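Long-range contacts in nucleoporin NUP170 (PDB 5HAX), which probably serves as a scaffold component of the inner ring of the nuclear pore complex: residues 524-529 against 558-563; 464-469 against 487-492; 112-117 against 135-140; 75-80 against 475-480. All coordinates share one frame; numbering follows the deposited sequence.

Overall arrangement
Following the chain from its N terminus, strand 73-78 supplies the first half of interaction 4, whose partner, 475-480, comes nearly 400 residues later. Nested within that loop, interaction 3 pairs two successive strands of one blade, 112-117 with 135-140. The two touch through Phe78, whose CZ lies 3.7 Å from Leu135 CD1; strand 73-78 and the pair of interaction 3 lie in neighbouring blades of the propeller. Interaction 2 crosses interaction 4, since 464-469 precedes 475-480 and 487-492 follows it; it ties the loop before strand 473-478 to the helix leaving the propeller. Interaction 1 comes last, between two helices. It touches interaction 2 through Leu490 and Ala528, whereas its centre is about 56 Å from that of interaction 3.

Interaction 1 (524-529 against 558-563); sequences ETIAAA and AAFIEY
Ile526 and Phe560 meet with their side chains at about a right angle where two helices of the alpha-helical part of the protein, 522-533 and 549-562, pack at a steep angle, more antiparallel than parallel. The axes of the short segments come within 8.7 Å, with 139° between their directions, and no hydrogen bond joins them. The contact rests on apolar packing. Ile526 CG2 comes obliquely to the Phe560 ring, 3.3 Å from CD2, a tight approach. Ile526 CD1 lies 4.0 Å from Tyr563 CB. Further along, Ala529 CB meets Ala559 CB at 4.2 Å. Phe494 of helix 490-501 also packs on Ala529, and Ala590 of helix 586-599 on Ile526. With chi1 at -63°, Ile526 sets CG2 anti to its nitrogen and CG1 anti to its carbonyl carbon, so one branch serves Phe560 and the other runs to the helix end at Tyr563. Cutting Ile526 back to an alanine would probably leave the Phe560 ring without its methyl neighbour and open a gap beside Tyr563. The second kind of contact is between side chain and backbone: at that helix end Ile526 CD1 lies 3.4 Å from Tyr563 O.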
loop_
_atom_site.group_PDB
_atom_site.type_symbol
_atom_site.label_atom_id
_atom_site.label_comp_id
_atom_site.label_asym_id
_atom_site.label_seq_id
_atom_site.Cartn_x
_atom_site.Cartn_y
_atom_site.Cartn_z
ATOM N N GLU A 524 20.097 -6.535 -9.323
ATOM C CA GLU A 524 18.844 -5.791 -9.410
ATOM C C GLU A 524 18.834 -4.866 -10.622
ATOM O O GLU A 524 17.799 -4.704 -11.280
ATOM C CB GLU A 524 18.614 -4.994 -8.125
ATOM C CG GLU A 524 18.287 -5.852 -6.904
ATOM C CD GLU A 524 16.863 -6.383 -6.909
ATOM O OE1 GLU A 524 16.055 -5.941 -7.756
ATOM O OE2 GLU A 524 16.548 -7.241 -6.057
ATOM N N THR A 525 19.979 -4.257 -10.940
ATOM C CA THR A 525 20.044 -3.352 -12.083
ATOM C C THR A 525 19.861 -4.109 -13.393
ATOM O O THR A 525 19.109 -3.673 -14.273
ATOM C CB THR A 525 21.375 -2.600 -12.088
ATOM O OG1 THR A 525 21.559 -1.929 -10.835
ATOM C CG2 THR A 525 21.409 -1.576 -13.218
ATOM N N ILE A 526 20.555 -5.238 -13.548
ATOM C CA ILE A 526 20.432 -6.020 -14.773
ATOM C C ILE A 526 19.039 -6.626 -14.879
ATOM O O ILE A 526 18.510 -6.794 -15.985
ATOM C CB ILE A 526 21.531 -7.101 -14.820
ATOM C CG1 ILE A 526 22.922 -6.452 -14.852
ATOM C CG2 ILE A 526 21.346 -8.026 -16.024
ATOM C CD1 ILE A 526 23.201 -5.606 -16.087
ATOM N N ALA A 527 18.422 -6.960 -13.743
ATOM C CA ALA A 527 17.050 -7.454 -13.766
ATOM C C ALA A 527 16.086 -6.371 -14.235
ATOM O O ALA A 527 15.114 -6.661 -14.943
ATOM C CB ALA A 527 16.654 -7.965 -12.381
ATOM N N ALA A 528 16.339 -5.118 -13.850
ATOM C CA ALA A 528 15.520 -4.015 -14.342
ATOM C C ALA A 528 15.686 -3.838 -15.845
ATOM O O ALA A 528 14.705 -3.608 -16.561
ATOM C CB ALA A 528 15.881 -2.725 -13.606
ATOM N N ALA A 529 16.922 -3.939 -16.341
ATOM C CA ALA A 529 17.155 -3.848 -17.778
ATOM C C ALA A 529 16.410 -4.953 -18.516
ATOM O O ALA A 529 15.754 -4.705 -19.535
ATOM C CB ALA A 529 18.654 -3.916 -18.070
ATOM N N ALA A 558 20.784 -3.682 -24.673
ATOM C CA ALA A 558 22.226 -3.460 -24.728
ATOM C C ALA A 558 22.840 -3.477 -23.335
ATOM O O ALA A 558 23.959 -3.967 -23.146
ATOM C CB ALA A 558 22.524 -2.137 -25.431
ATOM N N ALA A 559 22.122 -2.946 -22.343
ATOM C CA ALA A 559 22.635 -2.947 -20.978
ATOM C C ALA A 559 22.639 -4.354 -20.395
ATOM O O ALA A 559 23.553 -4.724 -19.649
ATOM C CB ALA A 559 21.803 -2.008 -20.105
ATOM N N PHE A 560 21.622 -5.152 -20.727
ATOM C CA PHE A 560 21.551 -6.526 -20.238
ATOM C C PHE A 560 22.715 -7.357 -20.767
ATOM O O PHE A 560 23.275 -8.190 -20.044
ATOM C CB PHE A 560 20.210 -7.136 -20.647
ATOM C CG PHE A 560 19.987 -8.534 -20.140
ATOM C CD1 PHE A 560 20.060 -9.617 -20.999
ATOM C CD2 PHE A 560 19.684 -8.763 -18.808
ATOM C CE1 PHE A 560 19.845 -10.901 -20.539
ATOM C CE2 PHE A 560 19.468 -10.047 -18.343
ATOM C CZ PHE A 560 19.549 -11.117 -19.209
ATOM N N ILE A 561 23.097 -7.136 -22.024
ATOM C CA ILE A 561 24.201 -7.878 -22.627
ATOM C C ILE A 561 25.542 -7.367 -22.114
ATOM O O ILE A 561 26.369 -8.138 -21.615
ATOM C CB ILE A 561 24.115 -7.779 -24.163
ATOM C CG1 ILE A 561 22.873 -8.513 -24.676
ATOM C CG2 ILE A 561 25.376 -8.342 -24.819
ATOM C CD1 ILE A 561 22.540 -8.213 -26.127
ATOM N N GLU A 562 25.771 -6.056 -22.224
ATOM C CA GLU A 562 27.111 -5.505 -22.038
ATOM C C GLU A 562 27.571 -5.550 -20.586
ATOM O O GLU A 562 28.771 -5.703 -20.329
ATOM C CB GLU A 562 27.151 -4.064 -22.549
ATOM C CG GLU A 562 27.039 -3.936 -24.060
ATOM C CD GLU A 562 28.318 -4.327 -24.775
ATOM O OE1 GLU A 562 28.242 -5.096 -25.757
ATOM O OE2 GLU A 562 29.400 -3.859 -24.359
ATOM N N TYR A 563 26.653 -5.409 -19.628
ATOM C CA TYR A 563 27.011 -5.270 -18.220
ATOM C C TYR A 563 26.531 -6.445 -17.375
ATOM O O TYR A 563 26.516 -6.350 -16.143
ATOM C CB TYR A 563 26.455 -3.957 -17.668
ATOM C CG TYR A 563 26.698 -2.767 -18.571
ATOM C CD1 TYR A 563 27.982 -2.289 -18.795
ATOM C CD2 TYR A 563 25.640 -2.118 -19.194
ATOM C CE1 TYR A 563 28.206 -1.202 -19.620
ATOM C CE2 TYR A 563 25.855 -1.029 -20.019
ATOM C CZ TYR A 563 27.139 -0.576 -20.228
ATOM O OH TYR A 563 27.355 0.509 -21.049
#

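Interaction 2 (464-469 against 487-492); sequences AVQFDQ and RRRLVD
Gln466 and Val491 point their side chains at each other from opposite directions, and the amide of Gln466 ends at the first turn of helix 490-501. Its oxygen OE1 accepts from Val491 N at 3.2 Å; Val491 N lies almost in line with the amide C=O (173°), while the N-H itself is somewhat bent (154°). The other end of the amide, NE2, bonds to Leu463 O, which fixes the flip of the group. Arg489, at the N-cap, reaches the backbone of the same residue: its NH2 gives a 2.7 Å bond to Gln466 O, which lies in the guanidinium plane although the nitrogen is tilted 29° from the carbonyl plane. A bend at chi3 folds the arginine back so that it also grips Asp492 side-on, NE to OD2 at 2.8 Å and NH1 to OD1 at 2.9 Å. Val491 CG2 sits over the centre of one guanidinium face, while Val491 CG1 reaches the edge of the Phe467 ring, 4.0 Å from CE1. Gln466 CB lies over a face of that ring, and Tyr594 meets it edge-to-face. The backbone N of Arg489 also donates to Asp492 OD2, the N3-to-N-cap half of a capping box. The whole is a capped helix N terminus, here at the passage from the beta-propeller into the helical part, with a loop glutamine accepting one of its first-turn N-H groups.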
loop_
_atom_site.group_PDB
_atom_site.type_symbol
_atom_site.label_atom_id
_atom_site.label_comp_id
_atom_site.label_asym_id
_atom_site.label_seq_id
_atom_site.Cartn_x
_atom_site.Cartn_y
_atom_site.Cartn_z
ATOM N N ALA A 464 10.180 -6.825 -5.192
ATOM C CA ALA A 464 9.608 -8.139 -5.458
ATOM C C ALA A 464 8.238 -8.050 -6.121
ATOM O O ALA A 464 7.854 -8.968 -6.857
ATOM C CB ALA A 464 9.507 -8.927 -4.154
ATOM N N VAL A 465 7.495 -6.970 -5.884
ATOM C CA VAL A 465 6.110 -6.850 -6.331
ATOM C C VAL A 465 5.963 -5.870 -7.489
ATOM O O VAL A 465 4.841 -5.456 -7.807
ATOM C CB VAL A 465 5.188 -6.453 -5.166
ATOM C CG1 VAL A 465 5.144 -7.560 -4.126
ATOM C CG2 VAL A 465 5.639 -5.142 -4.535
ATOM N N GLN A 466 7.068 -5.492 -8.139
ATOM C CA GLN A 466 7.007 -4.526 -9.232
ATOM C C GLN A 466 6.030 -4.944 -10.324
ATOM O O GLN A 466 5.444 -4.084 -10.992
ATOM C CB GLN A 466 8.397 -4.333 -9.845
ATOM C CG GLN A 466 9.373 -3.558 -8.979
ATOM C CD GLN A 466 10.730 -3.405 -9.642
ATOM O OE1 GLN A 466 10.980 -2.430 -10.350
ATOM N NE2 GLN A 466 11.611 -4.375 -9.420
ATOM N N PHE A 467 5.840 -6.251 -10.521
ATOM C CA PHE A 467 5.046 -6.769 -11.631
ATOM C C PHE A 467 3.810 -7.535 -11.172
ATOM O O PHE A 467 3.118 -8.127 -12.010
ATOM C CB PHE A 467 5.921 -7.664 -12.513
ATOM C CG PHE A 467 7.328 -7.161 -12.664
ATOM C CD1 PHE A 467 7.596 -6.032 -13.417
ATOM C CD2 PHE A 467 8.380 -7.808 -12.039
ATOM C CE1 PHE A 467 8.886 -5.560 -13.550
ATOM C CE2 PHE A 467 9.675 -7.342 -12.169
ATOM C CZ PHE A 467 9.927 -6.215 -12.925
ATOM N N ASP A 468 3.509 -7.536 -9.872
ATOM C CA ASP A 468 2.336 -8.217 -9.334
ATOM C C ASP A 468 1.208 -7.277 -8.944
ATOM O O ASP A 468 0.049 -7.696 -8.942
ATOM C CB ASP A 468 2.721 -9.050 -8.104
ATOM C CG ASP A 468 3.086 -10.477 -8.454
ATOM O OD1 ASP A 468 2.366 -11.103 -9.262
ATOM O OD2 ASP A 468 4.095 -10.973 -7.917
ATOM N N GLN A 469 1.519 -6.028 -8.604
ATOM C CA GLN A 469 0.517 -5.044 -8.224
ATOM C C GLN A 469 0.946 -3.689 -8.765
ATOM O O GLN A 469 2.139 -3.375 -8.792
ATOM C CB GLN A 469 0.341 -4.986 -6.699
ATOM C CG GLN A 469 1.622 -4.685 -5.933
ATOM C CD GLN A 469 1.479 -4.918 -4.438
ATOM O OE1 GLN A 469 1.508 -3.976 -3.645
ATOM N NE2 GLN A 469 1.330 -6.178 -4.046
ATOM N N ARG A 487 3.634 6.432 -7.138
ATOM C CA ARG A 487 4.943 5.913 -6.775
ATOM C C ARG A 487 5.632 5.331 -8.003
ATOM O O ARG A 487 5.014 4.618 -8.800
ATOM C CB ARG A 487 4.787 4.841 -5.691
ATOM C CG ARG A 487 6.039 4.041 -5.364
ATOM C CD ARG A 487 7.138 4.916 -4.803
ATOM N NE ARG A 487 8.246 4.116 -4.285
ATOM C CZ ARG A 487 9.521 4.495 -4.292
ATOM N NH1 ARG A 487 9.875 5.671 -4.796
ATOM N NH2 ARG A 487 10.448 3.689 -3.795
ATOM N N ARG A 488 6.917 5.637 -8.156
ATOM C CA ARG A 488 7.712 5.138 -9.272
ATOM C C ARG A 488 8.579 3.973 -8.818
ATOM O O ARG A 488 9.228 4.045 -7.769
ATOM C CB ARG A 488 8.579 6.250 -9.862
ATOM C CG ARG A 488 7.767 7.244 -10.667
ATOM C CD ARG A 488 8.579 8.437 -11.122
ATOM N NE ARG A 488 9.302 8.180 -12.364
ATOM C CZ ARG A 488 9.557 9.102 -13.289
ATOM N NH1 ARG A 488 10.225 8.769 -14.386
ATOM N NH2 ARG A 488 9.144 10.354 -13.128
ATOM N N ARG A 489 8.569 2.901 -9.605
ATOM C CA ARG A 489 9.363 1.710 -9.350
ATOM C C ARG A 489 10.752 1.856 -9.964
ATOM O O ARG A 489 11.030 2.780 -10.732
ATOM C CB ARG A 489 8.673 0.474 -9.927
ATOM C CG ARG A 489 7.226 0.277 -9.487
ATOM C CD ARG A 489 6.493 -0.668 -10.434
ATOM N NE ARG A 489 6.367 -0.099 -11.775
ATOM C CZ ARG A 489 5.958 -0.774 -12.844
ATOM N NH1 ARG A 489 5.877 -0.165 -14.018
ATOM N NH2 ARG A 489 5.635 -2.057 -12.749
ATOM N N LEU A 490 11.629 0.911 -9.622
ATOM C CA LEU A 490 12.956 0.873 -10.228
ATOM C C LEU A 490 12.865 0.811 -11.750
ATOM O O LEU A 490 13.569 1.543 -12.453
ATOM C CB LEU A 490 13.737 -0.322 -9.682
ATOM C CG LEU A 490 15.050 -0.660 -10.395
ATOM C CD1 LEU A 490 16.003 0.527 -10.376
ATOM C CD2 LEU A 490 15.697 -1.885 -9.764
ATOM N N VAL A 491 12.000 -0.061 -12.279
ATOM C CA VAL A 491 11.884 -0.200 -13.730
ATOM C C VAL A 491 11.393 1.094 -14.363
ATOM O O VAL A 491 11.773 1.423 -15.493
ATOM C CB VAL A 491 10.962 -1.383 -14.096
ATOM C CG1 VAL A 491 11.614 -2.703 -13.714
ATOM C CG2 VAL A 491 9.590 -1.233 -13.442
ATOM N N ASP A 492 10.539 1.844 -13.660
ATOM C CA ASP A 492 10.113 3.145 -14.166
ATOM C C ASP A 492 11.281 4.121 -14.214
ATOM O O ASP A 492 11.452 4.848 -15.200
ATOM C CB ASP A 492 8.988 3.708 -13.298
ATOM C CG ASP A 492 7.791 2.784 -13.217
ATOM O OD1 ASP A 492 7.324 2.313 -14.276
ATOM O OD2 ASP A 492 7.322 2.527 -12.088
#

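Interaction 3 (112-117 against 135-140); sequences HTITAV and LVVATT
Thr115 and Ala116 both face Ala138, a classic beta bulge in an otherwise regular antiparallel pair of strands. Ala138 O is the shared acceptor: Thr115 N binds it at 2.8 Å, and Ala116 N adds a weak bond of 3.3 Å. The bulge shows in the backbone of Thr115, whose psi of -15° is far from extended, and the register shifts by one residue as a result. Beyond the bulge regular pairing resumes, with Ala138 N bonded to Ala116 O at 2.9 Å; at the open end Thr140 N reaches Thr113 O. The Thr115 hydroxyl, with chi1 at 55°, sits between the backbone nitrogen and carbonyl carbon. Thr115 OG1 is hydrogen-bonded to Val176 O and accepts from a water at 2.6 Å that donates to Thr139 O as well, bridging the two strands just beside the distortion. Apolar groups divide over the two faces of the sheet. Ala116 CB and Ala138 CB meet at 4.1 Å on one. Val117 and Val137 lie on the other; Val117 CG1 is 3.8 Å from Leu135 CD1, and Ile114 CG1 is 4.0 Å from Val137 CG1. These strands, 114-120 and 133-139, are the first two of a four-stranded propeller blade. The alanine face packs on Ile179 of strand 178-181 in the following blade, while Ile114 and Val117 rest on Ser87 and Trp85 of strand 83-88 in the preceding one.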
loop_
_atom_site.group_PDB
_atom_site.type_symbol
_atom_site.label_atom_id
_atom_site.label_comp_id
_atom_site.label_asym_id
_atom_site.label_seq_id
_atom_site.Cartn_x
_atom_site.Cartn_y
_atom_site.Cartn_z
ATOM N N HIS A 112 -29.646 19.893 10.278
ATOM C CA HIS A 112 -28.650 20.735 10.927
ATOM C C HIS A 112 -27.298 20.605 10.232
ATOM O O HIS A 112 -27.086 19.741 9.377
ATOM C CB HIS A 112 -28.524 20.377 12.413
ATOM C CG HIS A 112 -29.706 20.793 13.234
ATOM N ND1 HIS A 112 -30.727 19.928 13.563
ATOM C CD2 HIS A 112 -30.032 21.985 13.786
ATOM C CE1 HIS A 112 -31.628 20.568 14.286
ATOM N NE2 HIS A 112 -31.232 21.818 14.436
ATOM N N THR A 113 -26.380 21.492 10.621
ATOM C CA THR A 113 -25.075 21.586 9.976
ATOM C C THR A 113 -24.321 20.263 10.058
ATOM O O THR A 113 -24.227 19.654 11.126
ATOM C CB THR A 113 -24.250 22.695 10.633
ATOM O OG1 THR A 113 -25.000 23.915 10.638
ATOM C CG2 THR A 113 -22.932 22.908 9.894
ATOM N N ILE A 114 -23.772 19.832 8.926
ATOM C CA ILE A 114 -22.936 18.636 8.880
ATOM C C ILE A 114 -21.549 18.987 9.403
ATOM O O ILE A 114 -20.938 19.968 8.962
ATOM C CB ILE A 114 -22.865 18.077 7.449
ATOM C CG1 ILE A 114 -24.231 17.530 7.027
ATOM C CG2 ILE A 114 -21.810 16.973 7.347
ATOM C CD1 ILE A 114 -24.343 17.241 5.545
ATOM N N THR A 115 -21.042 18.171 10.330
ATOM C CA THR A 115 -19.737 18.391 10.937
ATOM C C THR A 115 -18.718 17.309 10.610
ATOM O O THR A 115 -17.521 17.530 10.819
ATOM C CB THR A 115 -19.874 18.496 12.465
ATOM O OG1 THR A 115 -20.536 17.333 12.974
ATOM C CG2 THR A 115 -20.671 19.742 12.847
ATOM N N ALA A 116 -19.151 16.157 10.105
ATOM C CA ALA A 116 -18.230 15.093 9.732
ATOM C C ALA A 116 -18.947 14.115 8.813
ATOM O O ALA A 116 -20.159 13.914 8.925
ATOM C CB ALA A 116 -17.686 14.361 10.965
ATOM N N VAL A 117 -18.178 13.518 7.903
ATOM C CA VAL A 117 -18.674 12.517 6.963
ATOM C C VAL A 117 -17.586 11.468 6.774
ATOM O O VAL A 117 -16.398 11.800 6.716
ATOM C CB VAL A 117 -19.062 13.148 5.606
ATOM C CG1 VAL A 117 -19.542 12.079 4.630
ATOM C CG2 VAL A 117 -20.128 14.220 5.794
ATOM N N LEU A 135 -22.307 4.950 4.744
ATOM C CA LEU A 135 -22.003 6.373 4.777
ATOM C C LEU A 135 -22.492 6.939 6.105
ATOM O O LEU A 135 -23.693 6.900 6.394
ATOM C CB LEU A 135 -22.664 7.090 3.601
ATOM C CG LEU A 135 -22.420 8.594 3.469
ATOM C CD1 LEU A 135 -20.969 8.886 3.133
ATOM C CD2 LEU A 135 -23.340 9.177 2.413
ATOM N N VAL A 136 -21.564 7.450 6.911
ATOM C CA VAL A 136 -21.881 8.047 8.206
ATOM C C VAL A 136 -21.868 9.559 8.037
ATOM O O VAL A 136 -20.860 10.132 7.609
ATOM C CB VAL A 136 -20.882 7.609 9.290
ATOM C CG1 VAL A 136 -21.341 8.103 10.657
ATOM C CG2 VAL A 136 -20.714 6.098 9.294
ATOM N N VAL A 137 -22.981 10.205 8.379
ATOM C CA VAL A 137 -23.134 11.653 8.269
ATOM C C VAL A 137 -23.450 12.183 9.662
ATOM O O VAL A 137 -24.517 11.889 10.218
ATOM C CB VAL A 137 -24.233 12.043 7.272
ATOM C CG1 VAL A 137 -24.385 13.558 7.210
ATOM C CG2 VAL A 137 -23.926 11.478 5.892
ATOM N N ALA A 138 -22.535 12.973 10.218
ATOM C CA ALA A 138 -22.695 13.554 11.546
ATOM C C ALA A 138 -23.055 15.028 11.424
ATOM O O ALA A 138 -22.388 15.778 10.703
ATOM C CB ALA A 138 -21.415 13.390 12.366
ATOM N N THR A 139 -24.108 15.436 12.128
ATOM C CA THR A 139 -24.514 16.833 12.221
ATOM C C THR A 139 -24.406 17.293 13.672
ATOM O O THR A 139 -24.017 16.533 14.562
ATOM C CB THR A 139 -25.943 17.037 11.704
ATOM O OG1 THR A 139 -26.881 16.497 12.646
ATOM C CG2 THR A 139 -26.136 16.369 10.347
ATOM N N THR A 140 -24.764 18.556 13.908
ATOM C CA THR A 140 -24.773 19.085 15.266
ATOM C C THR A 140 -25.913 18.522 16.103
ATOM O O THR A 140 -25.953 18.778 17.311
ATOM C CB THR A 140 -24.867 20.613 15.243
ATOM O OG1 THR A 140 -26.023 21.016 14.501
ATOM C CG2 THR A 140 -23.626 21.218 14.606
HETATM O O HOH W 1 -21.251 17.234 15.474
#

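Interaction 4 (75-80 against 475-480); sequences LGLFAE and AVLTNT
Leu75 opens the contact by setting its CB 4.1 Å from Leu477 CD2, while its CD1 reaches past that leucine to Asn479, 4.1 Å from the CA. Its chi1 of -67° puts CG anti to the carbonyl carbon and directs the chain toward the far end of 475-480. Gly76 takes part through its backbone: Leu477 CD2 rests 3.5 Å from Gly76 C, while a backbone bond to Trp85 holds the glycine in its own sheet. Leu77 is the centre of the contact. It and Leu477 slide past each other in opposite directions, so that Leu77 CD1 lies 3.7 Å from Leu477 CB, 3.9 Å from Ala475 CB and only 3.2 Å from Ala475 O. Its chi1 of -111° is well off any staggered value, consistent with a side chain pressed into a tight fit. Tyr97 touches both Leu77 and Ala475, and Glu442 OE1 accepts from Leu77 N. An alanine in place of Leu77 would probably open a gap between Leu477 and Ala475, leaving the Leu477 side chain freer to turn. Farther on, Ala79 CB faces Ala475 CB across 4.5 Å. No hydrogen bond spans the two strand segments, which run nearly antiparallel (166°) with axes 7.8 Å apart; each is paired within its own sheet, Leu477 for example with Ile441 and Glu442. This is the face-to-face packing of neighbouring blades in a beta-propeller: strand 73-78 begins one blade, and 473-478 belongs to the blade completed by the early strand 50-57, the closure that joins the two ends of the ring.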
loop_
_atom_site.group_PDB
_atom_site.type_symbol
_atom_site.label_atom_id
_atom_site.label_comp_id
_atom_site.label_asym_id
_atom_site.label_seq_id
_atom_site.Cartn_x
_atom_site.Cartn_y
_atom_site.Cartn_z
ATOM N N LEU A 75 -14.672 19.925 2.899
ATOM C CA LEU A 75 -14.334 19.005 1.819
ATOM C C LEU A 75 -13.672 17.756 2.387
ATOM O O LEU A 75 -13.061 17.795 3.460
ATOM C CB LEU A 75 -13.385 19.656 0.802
ATOM C CG LEU A 75 -13.933 20.807 -0.041
ATOM C CD1 LEU A 75 -12.807 21.535 -0.760
ATOM C CD2 LEU A 75 -14.945 20.280 -1.037
ATOM N N GLY A 76 -13.783 16.649 1.652
ATOM C CA GLY A 76 -13.175 15.397 2.072
ATOM C C GLY A 76 -13.048 14.423 0.920
ATOM O O GLY A 76 -13.561 14.649 -0.179
ATOM N N LEU A 77 -12.362 13.313 1.201
ATOM C CA LEU A 77 -11.985 12.326 0.194
ATOM C C LEU A 77 -12.518 10.945 0.551
ATOM O O LEU A 77 -12.467 10.530 1.713
ATOM C CB LEU A 77 -10.461 12.235 0.056
ATOM C CG LEU A 77 -9.813 12.748 -1.228
ATOM C CD1 LEU A 77 -8.306 12.551 -1.158
ATOM C CD2 LEU A 77 -10.377 12.062 -2.462
ATOM N N PHE A 78 -13.015 10.240 -0.463
ATOM C CA PHE A 78 -13.265 8.799 -0.407
ATOM C C PHE A 78 -12.347 8.126 -1.427
ATOM O O PHE A 78 -12.806 7.590 -2.440
ATOM C CB PHE A 78 -14.748 8.471 -0.688
ATOM C CG PHE A 78 -15.703 8.962 0.370
ATOM C CD1 PHE A 78 -15.285 9.178 1.673
ATOM C CD2 PHE A 78 -17.032 9.198 0.054
ATOM C CE1 PHE A 78 -16.173 9.623 2.637
ATOM C CE2 PHE A 78 -17.921 9.644 1.011
ATOM C CZ PHE A 78 -17.491 9.857 2.305
ATOM N N ALA A 79 -11.041 8.155 -1.151
ATOM C CA ALA A 79 -10.052 7.702 -2.123
ATOM C C ALA A 79 -10.191 6.223 -2.464
ATOM O O ALA A 79 -9.746 5.806 -3.539
ATOM C CB ALA A 79 -8.642 7.976 -1.596
ATOM N N GLU A 80 -10.793 5.423 -1.580
ATOM C CA GLU A 80 -10.909 3.989 -1.829
ATOM C C GLU A 80 -11.774 3.694 -3.048
ATOM O O GLU A 80 -11.593 2.658 -3.701
ATOM C CB GLU A 80 -11.489 3.293 -0.597
ATOM C CG GLU A 80 -11.505 1.771 -0.679
ATOM C CD GLU A 80 -12.401 1.141 0.371
ATOM O OE1 GLU A 80 -12.487 1.690 1.490
ATOM O OE2 GLU A 80 -13.027 0.102 0.070
ATOM N N ALA A 475 -4.408 10.189 -3.927
ATOM C CA ALA A 475 -5.220 11.345 -4.282
ATOM C C ALA A 475 -4.973 12.455 -3.267
ATOM O O ALA A 475 -5.240 12.277 -2.074
ATOM C CB ALA A 475 -6.700 10.967 -4.322
ATOM N N VAL A 476 -4.469 13.590 -3.742
ATOM C CA VAL A 476 -4.187 14.753 -2.906
ATOM C C VAL A 476 -5.328 15.739 -3.135
ATOM O O VAL A 476 -5.394 16.400 -4.176
ATOM C CB VAL A 476 -2.827 15.375 -3.235
ATOM C CG1 VAL A 476 -2.564 16.594 -2.351
ATOM C CG2 VAL A 476 -1.722 14.349 -3.073
ATOM N N LEU A 477 -6.228 15.843 -2.160
ATOM C CA LEU A 477 -7.350 16.769 -2.253
ATOM C C LEU A 477 -6.921 18.154 -1.790
ATOM O O LEU A 477 -6.406 18.311 -0.679
ATOM C CB LEU A 477 -8.523 16.272 -1.410
ATOM C CG LEU A 477 -9.727 17.213 -1.278
ATOM C CD1 LEU A 477 -10.430 17.388 -2.616
ATOM C CD2 LEU A 477 -10.692 16.700 -0.221
ATOM N N THR A 478 -7.131 19.150 -2.643
ATOM C CA THR A 478 -6.947 20.554 -2.298
ATOM C C THR A 478 -8.285 21.275 -2.423
ATOM O O THR A 478 -9.309 20.684 -2.780
ATOM C CB THR A 478 -5.897 21.220 -3.193
ATOM O OG1 THR A 478 -6.432 21.412 -4.509
ATOM C CG2 THR A 478 -4.632 20.378 -3.273
ATOM N N ASN A 479 -8.268 22.572 -2.126
ATOM C CA ASN A 479 -9.457 23.402 -2.253
ATOM C C ASN A 479 -9.790 23.733 -3.701
ATOM O O ASN A 479 -10.813 24.382 -3.948
ATOM C CB ASN A 479 -9.281 24.697 -1.455
ATOM C CG ASN A 479 -8.079 25.502 -1.906
ATOM O OD1 ASN A 479 -7.077 24.944 -2.353
ATOM N ND2 ASN A 479 -8.173 26.821 -1.790
ATOM N N THR A 480 -8.959 23.304 -4.656
ATOM C CA THR A 480 -9.190 23.549 -6.072
ATOM C C THR A 480 -9.351 22.281 -6.897
ATOM O O THR A 480 -9.882 22.360 -8.011
ATOM C CB THR A 480 -8.035 24.369 -6.672
ATOM O OG1 THR A 480 -6.853 23.562 -6.740
ATOM C CG2 THR A 480 -7.758 25.608 -5.829
#